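Local coordinates for GH59 galactosidase (Clostridium cellulolyticum, PDB 2V4V), which binds xylose through its family 6 carbohydrate-binding module, the part described here of a larger, probably cellulosomal, enzyme thought to hydrolyse plant polysaccharides, at residues A[6-11]-A[122-127]; A[22-27]-A[88-93]; A[44-49]-A[100-105]. One frame throughout, in Å; residues are numbered along the deposited sequence.

Contact 1. Residues A[6-11]-A[122-127]; sequences RIEAES and LNWFTF. With NA (sodium ion), chain C.
The sodium site of this family 6 carbohydrate-binding module, a beta-sandwich, is built where the short edge strand 7-8 pairs antiparallel with strand 121-128, and E8, E10 and N123 meet at the ion. N123 supplies two ligands, its backbone O and its side-chain OD1, and the amide is carried to the metal with CG anti to the backbone N (chi1 180°). E8 OE1 binds sodium at 2.4 Å and E10 OE1 at 2.6 Å; a water, also hydrogen-bonded to E10 OE2, and the backbone O of E28 complete the shell. The close approach of E8 OE1 to N123 OD1 is therefore explained by the shared cation.

Strand pairing is documented by reciprocal bonds between I7 and F125: I7 N to F125 O and F125 N to I7 O, both 2.9 Å. A third bond, from A9 N to N123 O, gives that carbonyl a second partner besides sodium. On the buried face, the I7 side chain lies over one face of the F125 ring, CB being 4.0 Å from its centroid, while A9 CB packs against L122 CG. F125 also meets Y41 edge-to-face, linking this sheet to the opposing one.

On the other face, R6 stretches its chain across W124 and lays its guanidinium flat on the indole, with planes about 19° apart and CZ over the five-membered ring. The same guanidinium grips E8 side-on, NE and NH2 both donating to OE2, which probably offsets part of the carboxylate's charge and holds it turned with OE1 toward the sodium. The straighter bond of this salt bridge is R6 NE to E8 OE2, 2.8 Å long with an N-H...O angle of 162°.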
loop_
_atom_site.group_PDB
_atom_site.type_symbol
_atom_site.label_atom_id
_atom_site.label_comp_id
_atom_site.label_asym_id
_atom_site.label_seq_id
_atom_site.Cartn_x
_atom_site.Cartn_y
_atom_site.Cartn_z
ATOM N N ARG A 6 -3.665 7.392 9.463
ATOM C CA ARG A 6 -2.748 7.534 8.361
ATOM C C ARG A 6 -1.487 6.734 8.678
ATOM O O ARG A 6 -0.772 7.024 9.665
ATOM C CB ARG A 6 -2.404 9.002 8.170
ATOM C CG ARG A 6 -1.313 9.243 7.167
ATOM C CD ARG A 6 -1.255 10.699 6.987
ATOM N NE ARG A 6 -0.037 11.141 6.342
ATOM C CZ ARG A 6 0.021 12.160 5.500
ATOM N NH1 ARG A 6 -1.096 12.838 5.183
ATOM N NH2 ARG A 6 1.199 12.480 4.978
ATOM N N ILE A 7 -1.221 5.722 7.856
ATOM C CA ILE A 7 -0.070 4.857 8.096
ATOM C C ILE A 7 0.999 5.198 7.045
ATOM O O ILE A 7 0.770 5.061 5.834
ATOM C CB ILE A 7 -0.487 3.378 8.001
ATOM C CG1 ILE A 7 -1.574 3.065 9.050
ATOM C CG2 ILE A 7 0.720 2.435 8.110
ATOM C CD1 ILE A 7 -2.231 1.675 8.853
ATOM N N GLU A 8 2.127 5.723 7.520
ATOM C CA GLU A 8 3.165 6.103 6.575
ATOM C C GLU A 8 3.790 4.831 6.004
ATOM O O GLU A 8 4.093 3.882 6.756
ATOM C CB GLU A 8 4.229 6.914 7.274
ATOM C CG GLU A 8 3.674 8.262 7.710
ATOM C CD GLU A 8 3.321 9.207 6.531
ATOM O OE1 GLU A 8 3.786 9.015 5.398
ATOM O OE2 GLU A 8 2.597 10.226 6.749
ATOM N N ALA A 9 4.043 4.808 4.693
ATOM C CA ALA A 9 4.453 3.556 4.074
ATOM C C ALA A 9 5.786 3.078 4.675
ATOM O O ALA A 9 6.040 1.846 4.750
ATOM C CB ALA A 9 4.606 3.744 2.555
ATOM N N GLU A 10 6.646 4.050 5.023
ATOM C CA GLU A 10 8.009 3.698 5.510
ATOM C C GLU A 10 8.025 3.150 6.950
ATOM O O GLU A 10 9.100 2.753 7.474
ATOM C CB GLU A 10 8.960 4.905 5.449
ATOM C CG GLU A 10 8.640 6.007 6.426
ATOM C CD GLU A 10 7.565 6.977 5.989
ATOM O OE1 GLU A 10 6.880 6.761 4.951
ATOM O OE2 GLU A 10 7.451 8.014 6.715
ATOM N N SER A 11 6.850 3.148 7.584
ATOM C CA SER A 11 6.701 2.677 8.975
ATOM C C SER A 11 6.464 1.154 9.041
ATOM O O SER A 11 6.041 0.629 10.090
ATOM C CB SER A 11 5.582 3.438 9.687
ATOM O OG SER A 11 4.311 2.934 9.339
ATOM N N LEU A 122 4.982 4.631 -2.886
ATOM C CA LEU A 122 3.855 4.703 -1.928
ATOM C C LEU A 122 4.291 5.603 -0.792
ATOM O O LEU A 122 5.288 5.318 -0.147
ATOM C CB LEU A 122 3.497 3.289 -1.401
ATOM C CG LEU A 122 2.451 3.177 -0.297
ATOM C CD1 LEU A 122 1.039 3.598 -0.820
ATOM C CD2 LEU A 122 2.421 1.709 0.134
ATOM N N ASN A 123 3.538 6.684 -0.570
ATOM C CA ASN A 123 3.859 7.629 0.480
ATOM C C ASN A 123 3.213 7.216 1.818
ATOM O O ASN A 123 3.883 7.007 2.835
ATOM C CB ASN A 123 3.403 9.027 0.022
ATOM C CG ASN A 123 3.682 10.118 1.043
ATOM O OD1 ASN A 123 4.226 9.870 2.140
ATOM N ND2 ASN A 123 3.299 11.354 0.694
ATOM N N TRP A 124 1.897 7.011 1.797
ATOM C CA TRP A 124 1.141 6.605 2.985
ATOM C C TRP A 124 -0.161 5.945 2.513
ATOM O O TRP A 124 -0.475 5.988 1.338
ATOM C CB TRP A 124 0.873 7.800 3.932
ATOM C CG TRP A 124 0.149 8.956 3.327
ATOM C CD1 TRP A 124 0.715 10.091 2.811
ATOM C CD2 TRP A 124 -1.267 9.108 3.146
ATOM N NE1 TRP A 124 -0.237 10.942 2.333
ATOM C CE2 TRP A 124 -1.472 10.369 2.542
ATOM C CE3 TRP A 124 -2.385 8.328 3.502
ATOM C CZ2 TRP A 124 -2.749 10.848 2.220
ATOM C CZ3 TRP A 124 -3.657 8.793 3.161
ATOM C CH2 TRP A 124 -3.820 10.056 2.551
ATOM N N PHE A 125 -0.874 5.286 3.429
ATOM C CA PHE A 125 -2.177 4.763 3.050
ATOM C C PHE A 125 -3.052 4.794 4.293
ATOM O O PHE A 125 -2.583 5.007 5.429
ATOM C CB PHE A 125 -2.050 3.324 2.536
ATOM C CG PHE A 125 -1.419 2.394 3.539
ATOM C CD1 PHE A 125 -2.240 1.581 4.305
ATOM C CD2 PHE A 125 -0.036 2.312 3.701
ATOM C CE1 PHE A 125 -1.715 0.711 5.235
ATOM C CE2 PHE A 125 0.495 1.450 4.642
ATOM C CZ PHE A 125 -0.329 0.649 5.384
ATOM N N THR A 126 -4.330 4.535 4.062
ATOM C CA THR A 126 -5.263 4.413 5.204
ATOM C C THR A 126 -6.474 3.589 4.786
ATOM O O THR A 126 -6.724 3.410 3.568
ATOM C CB THR A 126 -5.766 5.819 5.694
ATOM O OG1 THR A 126 -6.470 5.703 6.950
ATOM C CG2 THR A 126 -6.640 6.496 4.610
ATOM N N PHE A 127 -7.222 3.063 5.765
ATOM C CA PHE A 127 -8.509 2.445 5.440
ATOM C C PHE A 127 -9.667 3.378 5.842
ATOM O O PHE A 127 -9.512 4.245 6.708
ATOM C CB PHE A 127 -8.692 1.127 6.168
ATOM C CG PHE A 127 -7.755 0.061 5.702
ATOM C CD1 PHE A 127 -8.174 -0.864 4.738
ATOM C CD2 PHE A 127 -6.450 -0.036 6.214
ATOM C CE1 PHE A 127 -7.310 -1.885 4.305
ATOM C CE2 PHE A 127 -5.579 -1.066 5.812
ATOM C CZ PHE A 127 -5.992 -1.969 4.830
HETATM NA NA NA C . 5.489 8.534 3.738
HETATM O O HOH W 1 6.579 10.065 5.350
#

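Contact 2. Residues A[22-27]-A[88-93]; sequences TCSEGG and DWQTYT. With XYP (beta-D-xylopyranose), chain B.
Two torsions place the Q90 amide against S24: chi1 of -62° sets CG beside the backbone N, and a bend at chi2 (-68°) turns OE1 toward the 22-27 loop. OE1 then accepts from S24 N at 2.9 Å, with a nearly straight N-H...O angle of 173°, and from Y92 OH at 2.8 Å. These donors approach from opposite faces of the amide plane, so the oxygen is gripped between loop and strand. Q90 NE2 is held by D29 OD1, helping fix the amide's rotation. A second link runs from S24 OG to the backbone O of Q90, 2.6 Å away.

Y92 provides the apolar side. C23 SG approaches the Y92 ring obliquely, 4.2 Å from its centroid, in a sulfur-aromatic contact, and E25 CG packs against Y92 CD2 at 3.6 Å. The E25 carboxylate lies at a shallow tilt to the ring; OE2 forms a salt bridge with R56, OE1 accepts a hydrogen bond from N123 ND2, and a water joins OE2 to Y92 N.

W89, in the type I turn 88-91, offers the face of its indole to xylose, whose C4 lies 3.8 Å above the ring centre. D88 OD2 accepts from Q90 N in an Asx turn beside this platform. The contact thus ties the connection between strands 19-22 and 28-31 to the start of strand 91-98, an edge strand of the sheet containing 52-59 and 121-128.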
loop_
_atom_site.group_PDB
_atom_site.type_symbol
_atom_site.label_atom_id
_atom_site.label_comp_id
_atom_site.label_asym_id
_atom_site.label_seq_id
_atom_site.Cartn_x
_atom_site.Cartn_y
_atom_site.Cartn_z
ATOM N N THR A 22 13.531 9.814 -0.229
ATOM C CA THR A 22 12.956 11.137 0.064
ATOM C C THR A 22 11.744 11.335 -0.825
ATOM O O THR A 22 11.829 11.140 -2.033
ATOM C CB THR A 22 13.961 12.242 -0.285
ATOM O OG1 THR A 22 15.206 11.977 0.379
ATOM C CG2 THR A 22 13.444 13.619 0.152
ATOM N N CYS A 23 10.641 11.734 -0.195
ATOM C CA CYS A 23 9.385 11.969 -0.900
ATOM C C CYS A 23 9.212 13.468 -1.160
ATOM O O CYS A 23 9.386 14.264 -0.235
ATOM C CB CYS A 23 8.230 11.461 -0.057
ATOM S SG CYS A 23 6.561 11.768 -0.735
ATOM N N SER A 24 8.907 13.855 -2.414
ATOM C CA SER A 24 8.742 15.275 -2.764
ATOM C C SER A 24 7.673 15.986 -1.939
ATOM O O SER A 24 7.758 17.213 -1.758
ATOM C CB SER A 24 8.320 15.399 -4.233
ATOM O OG SER A 24 6.955 14.916 -4.358
ATOM N N GLU A 25 6.661 15.248 -1.468
ATOM C CA GLU A 25 5.558 15.840 -0.690
ATOM C C GLU A 25 5.923 15.959 0.790
ATOM O O GLU A 25 5.094 16.415 1.592
ATOM C CB GLU A 25 4.279 14.977 -0.757
ATOM C CG GLU A 25 3.844 14.571 -2.063
ATOM C CD GLU A 25 2.390 14.147 -2.048
ATOM O OE1 GLU A 25 2.015 13.178 -1.290
ATOM O OE2 GLU A 25 1.666 14.777 -2.847
ATOM N N GLY A 26 7.161 15.557 1.153
ATOM C CA GLY A 26 7.607 15.540 2.545
ATOM C C GLY A 26 7.688 14.121 3.052
ATOM O O GLY A 26 6.969 13.220 2.564
ATOM N N GLY A 27 8.579 13.905 4.021
ATOM C CA GLY A 27 8.770 12.573 4.567
ATOM C C GLY A 27 9.369 11.653 3.493
ATOM O O GLY A 27 10.192 12.096 2.682
ATOM N N ASP A 88 5.282 11.034 -13.174
ATOM C CA ASP A 88 6.534 11.348 -12.503
ATOM C C ASP A 88 6.626 10.545 -11.222
ATOM O O ASP A 88 5.616 10.360 -10.562
ATOM C CB ASP A 88 6.574 12.838 -12.175
ATOM C CG ASP A 88 7.959 13.296 -11.737
ATOM O OD1 ASP A 88 8.757 13.636 -12.642
ATOM O OD2 ASP A 88 8.240 13.310 -10.524
ATOM N N TRP A 89 7.842 10.102 -10.859
ATOM C CA TRP A 89 8.002 9.333 -9.624
ATOM C C TRP A 89 7.678 10.094 -8.352
ATOM O O TRP A 89 7.534 9.473 -7.293
ATOM C CB TRP A 89 9.443 8.809 -9.480
ATOM C CG TRP A 89 9.760 7.718 -10.476
ATOM C CD1 TRP A 89 10.728 7.736 -11.455
ATOM C CD2 TRP A 89 9.086 6.449 -10.604
ATOM N NE1 TRP A 89 10.694 6.561 -12.190
ATOM C CE2 TRP A 89 9.696 5.753 -11.691
ATOM C CE3 TRP A 89 8.013 5.844 -9.933
ATOM C CZ2 TRP A 89 9.282 4.467 -12.088
ATOM C CZ3 TRP A 89 7.621 4.535 -10.317
ATOM C CH2 TRP A 89 8.234 3.885 -11.404
ATOM N N GLN A 90 7.615 11.422 -8.448
ATOM C CA GLN A 90 7.362 12.251 -7.258
ATOM C C GLN A 90 6.177 13.224 -7.409
ATOM O O GLN A 90 6.107 14.221 -6.697
ATOM C CB GLN A 90 8.655 12.981 -6.829
ATOM C CG GLN A 90 9.799 12.041 -6.418
ATOM C CD GLN A 90 9.493 11.277 -5.110
ATOM O OE1 GLN A 90 8.626 11.691 -4.313
ATOM N NE2 GLN A 90 10.212 10.182 -4.884
ATOM N N THR A 91 5.225 12.879 -8.300
ATOM C CA THR A 91 3.945 13.574 -8.381
ATOM C C THR A 91 2.876 12.566 -7.967
ATOM O O THR A 91 2.711 11.547 -8.645
ATOM C CB THR A 91 3.696 14.006 -9.813
ATOM O OG1 THR A 91 4.685 14.987 -10.187
ATOM C CG2 THR A 91 2.265 14.550 -9.982
ATOM N N TYR A 92 2.259 12.831 -6.811
ATOM C CA TYR A 92 1.366 11.852 -6.155
ATOM C C TYR A 92 -0.098 12.125 -6.440
ATOM O O TYR A 92 -0.503 13.252 -6.731
ATOM C CB TYR A 92 1.621 11.756 -4.646
ATOM C CG TYR A 92 3.007 11.245 -4.331
ATOM C CD1 TYR A 92 3.205 9.945 -3.878
ATOM C CD2 TYR A 92 4.149 12.062 -4.558
ATOM C CE1 TYR A 92 4.466 9.455 -3.605
ATOM C CE2 TYR A 92 5.443 11.585 -4.289
ATOM C CZ TYR A 92 5.599 10.256 -3.839
ATOM O OH TYR A 92 6.852 9.711 -3.563
ATOM N N THR A 93 -0.869 11.057 -6.305
ATOM C CA THR A 93 -2.322 11.120 -6.380
ATOM C C THR A 93 -2.914 10.080 -5.415
ATOM O O THR A 93 -2.154 9.395 -4.720
ATOM C CB THR A 93 -2.790 10.876 -7.798
ATOM O OG1 THR A 93 -4.160 11.307 -7.936
ATOM C CG2 THR A 93 -2.588 9.412 -8.206
HETATM O O1 XYP B . 15.121 5.820 -9.951
HETATM C C1 XYP B . 14.173 5.164 -9.123
HETATM C C2 XYP B . 13.402 6.269 -8.415
HETATM C C3 XYP B . 12.326 5.662 -7.532
HETATM C C4 XYP B . 11.506 4.641 -8.317
HETATM C C5 XYP B . 12.429 3.665 -9.061
HETATM O O2 XYP B . 14.232 7.024 -7.543
HETATM O O3 XYP B . 11.481 6.672 -7.005
HETATM O O4 XYP B . 10.674 3.889 -7.465
HETATM O O5 XYP B . 13.322 4.388 -9.878
HETATM O O HOH W 2 2.638 15.334 -5.366
#

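Contact 3. Residues A[44-49]-A[100-105]; sequences VDFGDG and SGVTGK
At one end of the beta-sandwich, D45 and K105 form an antiparallel non-hydrogen-bonded pair, their CA atoms 4.3 Å apart. Beside it G104 bonds to two residues, F46 N donating to G104 O at 3.0 Å and G104 N to G47 O at 3.2 Å, the latter bent to an N-H...O angle of 144°. The chain turns a corner at G104 before strand 105-113; G47 also has a positive phi, which favours glycine. Two CA-H...O contacts supplement the pairing, from K105 CA to V44 O and from T103 CA to G47 O.

V102 supplies the apolar contact: CG1 lies over one face of the F46 ring, offset toward the rim and 3.9 Å from the centroid. G104 O meets the same ring at its edge, near the plane. F127 packs edge-to-face with F46, and L70 touches both F46 and V102, so this end of the interior is filled from both sheets.

The outer face carries D45 and K105 side by side, pointing the same way. With CG anti to the backbone N (chi1 -173°), D45 brings OD1 to G47 N, forming an Asx turn. The charged ends stop short of a salt bridge, D45 OD2 and K105 NZ being 4.0 Å apart, but a water bridges D45 OD1 to K105 NZ. Another water ties the two segments, binding G49 N, F46 O and V102 O, the last at 2.6 Å.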
loop_
_atom_site.group_PDB
_atom_site.type_symbol
_atom_site.label_atom_id
_atom_site.label_comp_id
_atom_site.label_asym_id
_atom_site.label_seq_id
_atom_site.Cartn_x
_atom_site.Cartn_y
_atom_site.Cartn_z
ATOM N N VAL A 44 -2.503 -4.306 12.896
ATOM C CA VAL A 44 -3.453 -3.284 12.486
ATOM C C VAL A 44 -4.859 -3.696 12.970
ATOM O O VAL A 44 -5.299 -4.828 12.735
ATOM C CB VAL A 44 -3.472 -3.110 10.962
ATOM C CG1 VAL A 44 -4.516 -2.112 10.563
ATOM C CG2 VAL A 44 -2.081 -2.662 10.422
ATOM N N ASP A 45 -5.526 -2.762 13.642
ATOM C CA ASP A 45 -6.847 -3.047 14.218
ATOM C C ASP A 45 -7.920 -2.495 13.291
ATOM O O ASP A 45 -8.028 -1.291 13.105
ATOM C CB ASP A 45 -6.956 -2.398 15.604
ATOM C CG ASP A 45 -8.228 -2.778 16.358
ATOM O OD1 ASP A 45 -9.098 -3.518 15.823
ATOM O OD2 ASP A 45 -8.323 -2.325 17.522
ATOM N N PHE A 46 -8.690 -3.409 12.687
ATOM C CA PHE A 46 -9.776 -3.045 11.810
ATOM C C PHE A 46 -11.092 -2.781 12.511
ATOM O O PHE A 46 -12.045 -2.321 11.870
ATOM C CB PHE A 46 -10.023 -4.179 10.799
ATOM C CG PHE A 46 -8.969 -4.237 9.745
ATOM C CD1 PHE A 46 -9.105 -3.478 8.576
ATOM C CD2 PHE A 46 -7.760 -4.939 9.997
ATOM C CE1 PHE A 46 -8.080 -3.494 7.601
ATOM C CE2 PHE A 46 -6.752 -4.977 9.061
ATOM C CZ PHE A 46 -6.902 -4.257 7.851
ATOM N N GLY A 47 -11.162 -3.090 13.805
ATOM C CA GLY A 47 -12.447 -3.038 14.536
ATOM C C GLY A 47 -13.519 -3.781 13.750
ATOM O O GLY A 47 -13.284 -4.883 13.210
ATOM N N ASP A 48 -14.679 -3.149 13.619
ATOM C CA ASP A 48 -15.772 -3.692 12.812
ATOM C C ASP A 48 -16.365 -2.524 12.043
ATOM O O ASP A 48 -17.062 -1.677 12.634
ATOM C CB ASP A 48 -16.812 -4.368 13.730
ATOM C CG ASP A 48 -18.194 -4.496 13.101
ATOM O OD1 ASP A 48 -19.163 -4.023 13.766
ATOM O OD2 ASP A 48 -18.315 -5.067 11.986
ATOM N N GLY A 49 -16.077 -2.437 10.750
ATOM C CA GLY A 49 -16.599 -1.299 9.964
ATOM C C GLY A 49 -15.900 -0.995 8.650
ATOM O O GLY A 49 -16.362 -0.099 7.935
ATOM N N SER A 100 -13.173 -5.832 1.405
ATOM C CA SER A 100 -14.111 -6.820 1.992
ATOM C C SER A 100 -14.199 -6.643 3.497
ATOM O O SER A 100 -13.251 -6.210 4.137
ATOM C CB SER A 100 -13.585 -8.226 1.730
ATOM O OG SER A 100 -13.581 -8.496 0.315
ATOM N N GLY A 101 -15.342 -7.034 4.048
ATOM C CA GLY A 101 -15.504 -6.885 5.478
ATOM C C GLY A 101 -14.530 -7.758 6.242
ATOM O O GLY A 101 -14.358 -8.976 5.958
ATOM N N VAL A 102 -13.925 -7.144 7.264
ATOM C CA VAL A 102 -13.046 -7.873 8.147
ATOM C C VAL A 102 -13.137 -7.327 9.566
ATOM O O VAL A 102 -13.616 -6.207 9.779
ATOM C CB VAL A 102 -11.611 -7.946 7.591
ATOM C CG1 VAL A 102 -10.826 -6.769 8.010
ATOM C CG2 VAL A 102 -10.942 -9.223 8.084
ATOM N N THR A 103 -12.704 -8.131 10.528
ATOM C CA THR A 103 -12.752 -7.743 11.929
ATOM C C THR A 103 -11.365 -7.863 12.539
ATOM O O THR A 103 -10.473 -8.482 11.960
ATOM C CB THR A 103 -13.732 -8.624 12.726
ATOM O OG1 THR A 103 -13.514 -10.002 12.399
ATOM C CG2 THR A 103 -15.169 -8.251 12.400
ATOM N N GLY A 104 -11.189 -7.266 13.711
ATOM C CA GLY A 104 -10.090 -7.636 14.587
ATOM C C GLY A 104 -8.739 -7.152 14.109
ATOM O O GLY A 104 -8.635 -6.317 13.212
ATOM N N LYS A 105 -7.704 -7.718 14.730
ATOM C CA LYS A 105 -6.322 -7.290 14.534
ATOM C C LYS A 105 -5.637 -8.239 13.556
ATOM O O LYS A 105 -5.755 -9.462 13.675
ATOM C CB LYS A 105 -5.616 -7.337 15.891
ATOM C CG LYS A 105 -6.031 -6.246 16.866
ATOM C CD LYS A 105 -7.333 -6.637 17.593
ATOM C CE LYS A 105 -7.584 -5.850 18.885
ATOM N NZ LYS A 105 -9.056 -5.923 19.225
HETATM O O HOH W 3 -10.912 -4.384 17.572
HETATM O O HOH W 4 -13.554 -3.590 9.966
#

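The centre of contact 1 lies about 7 Å from that of the chain and is the most interior; the centres of contacts 2 and 3 lie about 15 and 17 Å out, nearer the surface and on opposite sides. Contacts 1 and 2 reach the same four-stranded sheet and meet directly through N123 and E25, joining the sodium site to the loop beside the xylose platform. Contact 3 belongs to the end of the five-stranded sheet and touches contact 1 where the F127 and F46 rings meet. Chemistry follows position: metal coordination and strand pairing in contact 1, side-chain bonds from a loop in contact 2, and short backbone pairing with water bridges in contact 3.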